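Local coordinates for protein tRNA-splicing ligase RtcB (Thermus thermophilus, PDB 2EPG) that probably joins RNA ends as a manganese-dependent, GTP-using RNA ligase that seals 2',3'-cyclic phosphate or 3'-phosphate ends to 5'-hydroxyl ends, at residues D75-W78 / P83-G86; S407-A412 / E465-A470. One frame throughout, in Å; residues are numbered along the deposited sequence.

Interaction 1: D75-W78 / P83-G86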
ATOM      1  N   ASP A  75      12.641   3.381   4.735  1.00 39.75           N
ATOM      2  CA  ASP A  75      13.031   2.219   3.930  1.00 41.98           C
ATOM      3  C   ASP A  75      13.267   2.563   2.473  1.00 41.69           C
ATOM      4  O   ASP A  75      13.117   1.709   1.610  1.00 43.15           O
ATOM      5  CB  ASP A  75      11.969   1.123   3.989  1.00 44.39           C
ATOM      6  CG  ASP A  75      10.596   1.617   3.571  1.00 46.70           C
ATOM      7  OD1 ASP A  75       9.689   0.772   3.415  1.00 49.39           O
ATOM      8  OD2 ASP A  75      10.416   2.848   3.414  1.00 48.06           O
ATOM      9  N   ILE A  76      13.637   3.810   2.206  1.00 42.40           N
ATOM     10  CA  ILE A  76      13.888   4.271   0.850  1.00 41.18           C
ATOM     11  C   ILE A  76      15.002   3.511   0.152  1.00 43.57           C
ATOM     12  O   ILE A  76      15.997   3.125   0.781  1.00 42.64           O
ATOM     13  CB  ILE A  76      14.263   5.754   0.848  1.00 40.96           C
ATOM     14  CG1 ILE A  76      14.646   6.207  -0.564  1.00 41.58           C
ATOM     15  CG2 ILE A  76      15.422   5.993   1.792  1.00 42.22           C
ATOM     16  CD1 ILE A  76      15.094   7.661  -0.623  1.00 42.48           C
ATOM     17  N   HIS A  77      14.816   3.296  -1.152  1.00 44.51           N
ATOM     18  CA  HIS A  77      15.809   2.628  -1.995  1.00 46.22           C
ATOM     19  C   HIS A  77      15.571   2.854  -3.485  1.00 46.11           C
ATOM     20  O   HIS A  77      14.522   3.366  -3.888  1.00 43.05           O
ATOM     21  CB  HIS A  77      15.883   1.123  -1.700  1.00 48.06           C
ATOM     22  CG  HIS A  77      14.565   0.421  -1.738  1.00 50.22           C
ATOM     23  ND1 HIS A  77      14.331  -0.675  -2.541  1.00 52.27           N
ATOM     24  CD2 HIS A  77      13.428   0.619  -1.029  1.00 51.16           C
ATOM     25  CE1 HIS A  77      13.108  -1.124  -2.322  1.00 54.02           C
ATOM     26  NE2 HIS A  77      12.538  -0.357  -1.408  1.00 53.53           N
ATOM     27  N   TRP A  78      16.565   2.471  -4.287  1.00 46.79           N
ATOM     28  CA  TRP A  78      16.523   2.637  -5.737  1.00 47.77           C
ATOM     29  C   TRP A  78      15.208   2.174  -6.363  1.00 46.06           C
ATOM     30  O   TRP A  78      14.706   1.093  -6.064  1.00 45.65           O
ATOM     31  CB  TRP A  78      17.690   1.883  -6.397  1.00 52.28           C
ATOM     32  CG  TRP A  78      17.895   2.285  -7.827  1.00 57.48           C
ATOM     33  CD1 TRP A  78      18.702   3.294  -8.289  1.00 59.32           C
ATOM     34  CD2 TRP A  78      17.176   1.794  -8.968  1.00 59.97           C
ATOM     35  NE1 TRP A  78      18.520   3.465  -9.643  1.00 61.41           N
ATOM     36  CE2 TRP A  78      17.589   2.560 -10.086  1.00 61.60           C
ATOM     37  CE3 TRP A  78      16.215   0.786  -9.154  1.00 61.93           C
ATOM     38  CZ2 TRP A  78      17.072   2.349 -11.378  1.00 63.21           C
ATOM     39  CZ3 TRP A  78      15.698   0.577 -10.440  1.00 63.73           C
ATOM     40  CH2 TRP A  78      16.131   1.360 -11.534  1.00 64.05           C
ATOM     41  N   PRO A  83      12.144   7.326  -6.069  1.00 30.10           N
ATOM     42  CA  PRO A  83      12.695   6.257  -5.225  1.00 29.98           C
ATOM     43  C   PRO A  83      11.559   5.481  -4.565  1.00 30.89           C
ATOM     44  O   PRO A  83      10.445   5.989  -4.427  1.00 29.29           O
ATOM     45  CB  PRO A  83      13.525   7.018  -4.195  1.00 29.60           C
ATOM     46  CG  PRO A  83      12.745   8.303  -4.040  1.00 29.80           C
ATOM     47  CD  PRO A  83      12.444   8.648  -5.490  1.00 29.91           C
ATOM     48  N   ILE A  84      11.824   4.237  -4.188  1.00 32.47           N
ATOM     49  CA  ILE A  84      10.815   3.453  -3.499  1.00 33.51           C
ATOM     50  C   ILE A  84      10.853   4.009  -2.085  1.00 32.60           C
ATOM     51  O   ILE A  84      11.932   4.254  -1.538  1.00 33.00           O
ATOM     52  CB  ILE A  84      11.159   1.956  -3.516  1.00 37.32           C
ATOM     53  CG1 ILE A  84      11.172   1.467  -4.973  1.00 37.95           C
ATOM     54  CG2 ILE A  84      10.127   1.174  -2.682  1.00 38.74           C
ATOM     55  CD1 ILE A  84      11.589   0.022  -5.164  1.00 41.62           C
ATOM     56  N   GLY A  85       9.676   4.245  -1.517  1.00 30.46           N
ATOM     57  CA  GLY A  85       9.583   4.833  -0.196  1.00 29.34           C
ATOM     58  C   GLY A  85       9.329   6.333  -0.347  1.00 30.64           C
ATOM     59  O   GLY A  85       9.335   7.074   0.627  1.00 32.85           O
ATOM     60  N   GLY A  86       9.089   6.788  -1.572  1.00 29.67           N
ATOM     61  CA  GLY A  86       8.871   8.207  -1.785  1.00 29.85           C
ATOM     62  C   GLY A  86       7.439   8.719  -1.726  1.00 27.75           C
ATOM     63  O   GLY A  86       6.492   7.999  -2.013  1.00 27.83           O
TER
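Pro83 meets Ile76 through aliphatic carbon. Its CB lies 3.9 Å from Ile76 CG1, and the two side chains cross at a slant. Ile76 CG1 stands anti to the backbone N (chi1 175°), which turns that branch to the proline. Helix 52-60 adds Ser53 beside Ile76, and Gln56 and Val60 beside Pro83.

Ile84 carries most of the contact. It forms an antiparallel hydrogen-bonded pair with His77. Ile84 N donates to His77 O at 2.9 Å. His77 N returns a bond to Ile84 O at 3.1 Å. The same Ile84 O also takes a CA-H...O contact from Ile76 CA at 3.1 Å. The side chains of the pair share one face of the ladder. Ile84 CB makes a CH-pi contact over the His77 imidazole, 3.7 Å from the ring centroid. CG2 lies by NE2, and CD1 reaches CE1 and the carbonyl of Trp78. Cutting Ile84 back to an alanine removes CG2 and CD1 from the imidazole, and the ring would probably be freer to turn.

Gly85 passes close to Ile76, with 4.5 Å between their CA atoms. A CB would run into Ile76 CA. Pro83 to Gly86 is a type II turn, and Gly85 and Gly86 form a G1 beta bulge facing Lys357. Asp75 packs on His410 of the predicted GMP site, so the pairing lies beside that site. Thus two main-chain bonds fix the register of this short antiparallel pairing, while aliphatic carbon steadies the histidine ring on one face.

Interaction 2: S407-A412 / E465-A470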
ATOM      1  N   SER A 407       1.580  10.881   5.657  1.00 25.45           N
ATOM      2  CA  SER A 407       2.125   9.644   5.113  1.00 24.97           C
ATOM      3  C   SER A 407       3.032   8.892   6.087  1.00 26.35           C
ATOM      4  O   SER A 407       3.656   9.493   6.953  1.00 27.56           O
ATOM      5  CB  SER A 407       2.938   9.956   3.859  1.00 24.15           C
ATOM      6  OG  SER A 407       2.142  10.614   2.891  1.00 27.16           O
ATOM      7  N   SER A 408       3.111   7.576   5.932  1.00 24.39           N
ATOM      8  CA  SER A 408       3.983   6.793   6.769  1.00 25.26           C
ATOM      9  C   SER A 408       4.703   5.723   5.948  1.00 26.68           C
ATOM     10  O   SER A 408       4.690   5.760   4.719  1.00 27.56           O
ATOM     11  CB  SER A 408       3.204   6.173   7.930  1.00 23.32           C
ATOM     12  OG  SER A 408       4.107   5.745   8.933  1.00 26.23           O
ATOM     13  N   CYS A 409       5.327   4.763   6.614  1.00 27.65           N
ATOM     14  CA  CYS A 409       6.081   3.747   5.889  1.00 30.65           C
ATOM     15  C   CYS A 409       5.210   2.579   5.463  1.00 31.67           C
ATOM     16  O   CYS A 409       4.061   2.445   5.896  1.00 31.68           O
ATOM     17  CB  CYS A 409       7.228   3.226   6.755  1.00 30.45           C
ATOM     18  SG  CYS A 409       6.649   2.141   8.090  1.00 34.80           S
ATOM     19  N   HIS A 410       5.760   1.724   4.616  1.00 33.78           N
ATOM     20  CA  HIS A 410       5.003   0.567   4.175  1.00 40.10           C
ATOM     21  C   HIS A 410       5.736  -0.734   4.493  1.00 41.28           C
ATOM     22  O   HIS A 410       5.115  -1.771   4.652  1.00 42.75           O
ATOM     23  CB  HIS A 410       4.739   0.655   2.675  1.00 41.97           C
ATOM     24  CG  HIS A 410       5.796   0.009   1.841  1.00 44.60           C
ATOM     25  ND1 HIS A 410       5.563  -1.136   1.109  1.00 47.11           N
ATOM     26  CD2 HIS A 410       7.091   0.343   1.621  1.00 47.05           C
ATOM     27  CE1 HIS A 410       6.671  -1.477   0.471  1.00 47.96           C
ATOM     28  NE2 HIS A 410       7.612  -0.597   0.764  1.00 48.38           N
ATOM     29  N   GLY A 411       7.059  -0.683   4.574  1.00 44.17           N
ATOM     30  CA  GLY A 411       7.815  -1.893   4.853  1.00 48.55           C
ATOM     31  C   GLY A 411       8.519  -1.910   6.194  1.00 51.29           C
ATOM     32  O   GLY A 411       8.728  -0.865   6.811  1.00 51.19           O
ATOM     33  N   ALA A 412       8.894  -3.105   6.641  1.00 54.95           N
ATOM     34  CA  ALA A 412       9.577  -3.276   7.923  1.00 58.69           C
ATOM     35  C   ALA A 412      11.062  -3.617   7.770  1.00 61.59           C
ATOM     36  O   ALA A 412      11.857  -3.396   8.687  1.00 61.62           O
ATOM     37  CB  ALA A 412       8.875  -4.364   8.744  1.00 57.60           C
ATOM     38  N   GLU A 465      11.189   1.688  13.697  1.00 32.69           N
ATOM     39  CA  GLU A 465      11.869   2.447  14.745  1.00 34.12           C
ATOM     40  C   GLU A 465      12.036   3.904  14.295  1.00 33.12           C
ATOM     41  O   GLU A 465      11.765   4.854  15.049  1.00 31.29           O
ATOM     42  CB  GLU A 465      13.251   1.830  15.004  1.00 38.43           C
ATOM     43  CG  GLU A 465      14.074   2.497  16.101  1.00 43.77           C
ATOM     44  CD  GLU A 465      15.537   2.021  16.123  1.00 48.29           C
ATOM     45  OE1 GLU A 465      16.361   2.572  15.351  1.00 48.82           O
ATOM     46  OE2 GLU A 465      15.858   1.093  16.911  1.00 48.90           O
ATOM     47  N   ALA A 466      12.491   4.081  13.062  1.00 31.57           N
ATOM     48  CA  ALA A 466      12.695   5.432  12.541  1.00 32.07           C
ATOM     49  C   ALA A 466      11.352   6.135  12.412  1.00 30.75           C
ATOM     50  O   ALA A 466      11.202   7.302  12.785  1.00 31.09           O
ATOM     51  CB  ALA A 466      13.371   5.372  11.206  1.00 32.99           C
ATOM     52  N   VAL A 467      10.370   5.416  11.890  1.00 29.33           N
ATOM     53  CA  VAL A 467       9.043   5.990  11.723  1.00 29.77           C
ATOM     54  C   VAL A 467       8.469   6.459  13.050  1.00 29.14           C
ATOM     55  O   VAL A 467       7.986   7.588  13.150  1.00 26.62           O
ATOM     56  CB  VAL A 467       8.085   4.978  11.063  1.00 31.27           C
ATOM     57  CG1 VAL A 467       6.656   5.277  11.447  1.00 31.04           C
ATOM     58  CG2 VAL A 467       8.247   5.048   9.548  1.00 31.36           C
ATOM     59  N   GLU A 468       8.513   5.608  14.071  1.00 28.12           N
ATOM     60  CA  GLU A 468       7.972   6.025  15.354  1.00 30.90           C
ATOM     61  C   GLU A 468       8.823   7.156  15.927  1.00 30.36           C
ATOM     62  O   GLU A 468       8.295   8.115  16.490  1.00 30.50           O
ATOM     63  CB  GLU A 468       7.896   4.850  16.344  1.00 34.08           C
ATOM     64  CG  GLU A 468       7.282   5.270  17.681  1.00 40.83           C
ATOM     65  CD  GLU A 468       6.850   4.109  18.563  1.00 44.23           C
ATOM     66  OE1 GLU A 468       7.711   3.253  18.885  1.00 43.56           O
ATOM     67  OE2 GLU A 468       5.645   4.066  18.933  1.00 43.19           O
ATOM     68  N   GLY A 469      10.135   7.053  15.763  1.00 30.00           N
ATOM     69  CA  GLY A 469      11.016   8.089  16.263  1.00 30.46           C
ATOM     70  C   GLY A 469      10.762   9.438  15.606  1.00 31.21           C
ATOM     71  O   GLY A 469      10.815  10.476  16.271  1.00 32.78           O
ATOM     72  N   ALA A 470      10.488   9.438  14.306  1.00 28.49           N
ATOM     73  CA  ALA A 470      10.225  10.681  13.594  1.00 28.13           C
ATOM     74  C   ALA A 470       8.832  11.212  13.924  1.00 26.93           C
ATOM     75  O   ALA A 470       8.482  12.316  13.539  1.00 28.55           O
ATOM     76  CB  ALA A 470      10.369  10.466  12.062  1.00 25.82           C
TER
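Val467 has CG1 anti to its backbone N (chi1 154°) and CG2 beside that N, and this spread sends one methyl to Ser408 and the other to Cys409. On the facing chain, Ser408 OG is anti to its own N (chi1 -163°), which swings the hydroxyl to CG1. The contact is a helix-to-loop packing in the RtcB fold. One side is strand 407-408 and the chain that continues from it; the other is helix 462-470. No hydrogen bond crosses between 407-412 and 465-470.

The joint is small and buried, about 107 Å² over both sides. Val467 supplies the whole helix side of the contact, with its CB directed at the loop. Cys409 also points its CB at the helix. Leu394 of strand 391-395 touches both Val467 and Cys409, and Val383 adds to the apolar surroundings of the cysteine. The serine hydroxyl is buried too, but its polar partner is elsewhere: Ser408 OG is hydrogen-bonded to Ile472 O, farther along the chain. Its approach to the valine methyl is therefore plain van der Waals contact.

The next residue, His410, is the predicted site of the GMP-histidine intermediate, and 410-412 belong to the predicted GMP site. His410 does not touch the helix segment. Its ND1 is hydrogen-bonded to His339 ND1, and the two rings meet at about 80°. The valine contact thus lies directly before the probable nucleotide-accepting residue in sequence, and packs the side chains of the two residues leading into it against the helix.

Val467 CG2 sits tightly against Cys409 CB, 3.5 Å away, with Cys409 SG 3.6 Å from the same methyl.

From the N terminus, the chain reaches interaction 1 first. There 75-78 pairs with 83-86 and closes a short loop of four residues before strand 86-90. Interaction 2 comes much later: 407-412 meets 465-470 and closes a span of 52 residues, parts of which are not modelled. The two closures run in series; they neither nest nor cross. The centres of interaction 1 and interaction 2 are about 12 Å apart. The two touch at the predicted GMP site. Asp75 OD1 accepts a weak hydrogen bond from Gly411 N and packs beside the ring of His410. The corner before strand 76-77 and the late helix are both tied to the predicted active-site loop.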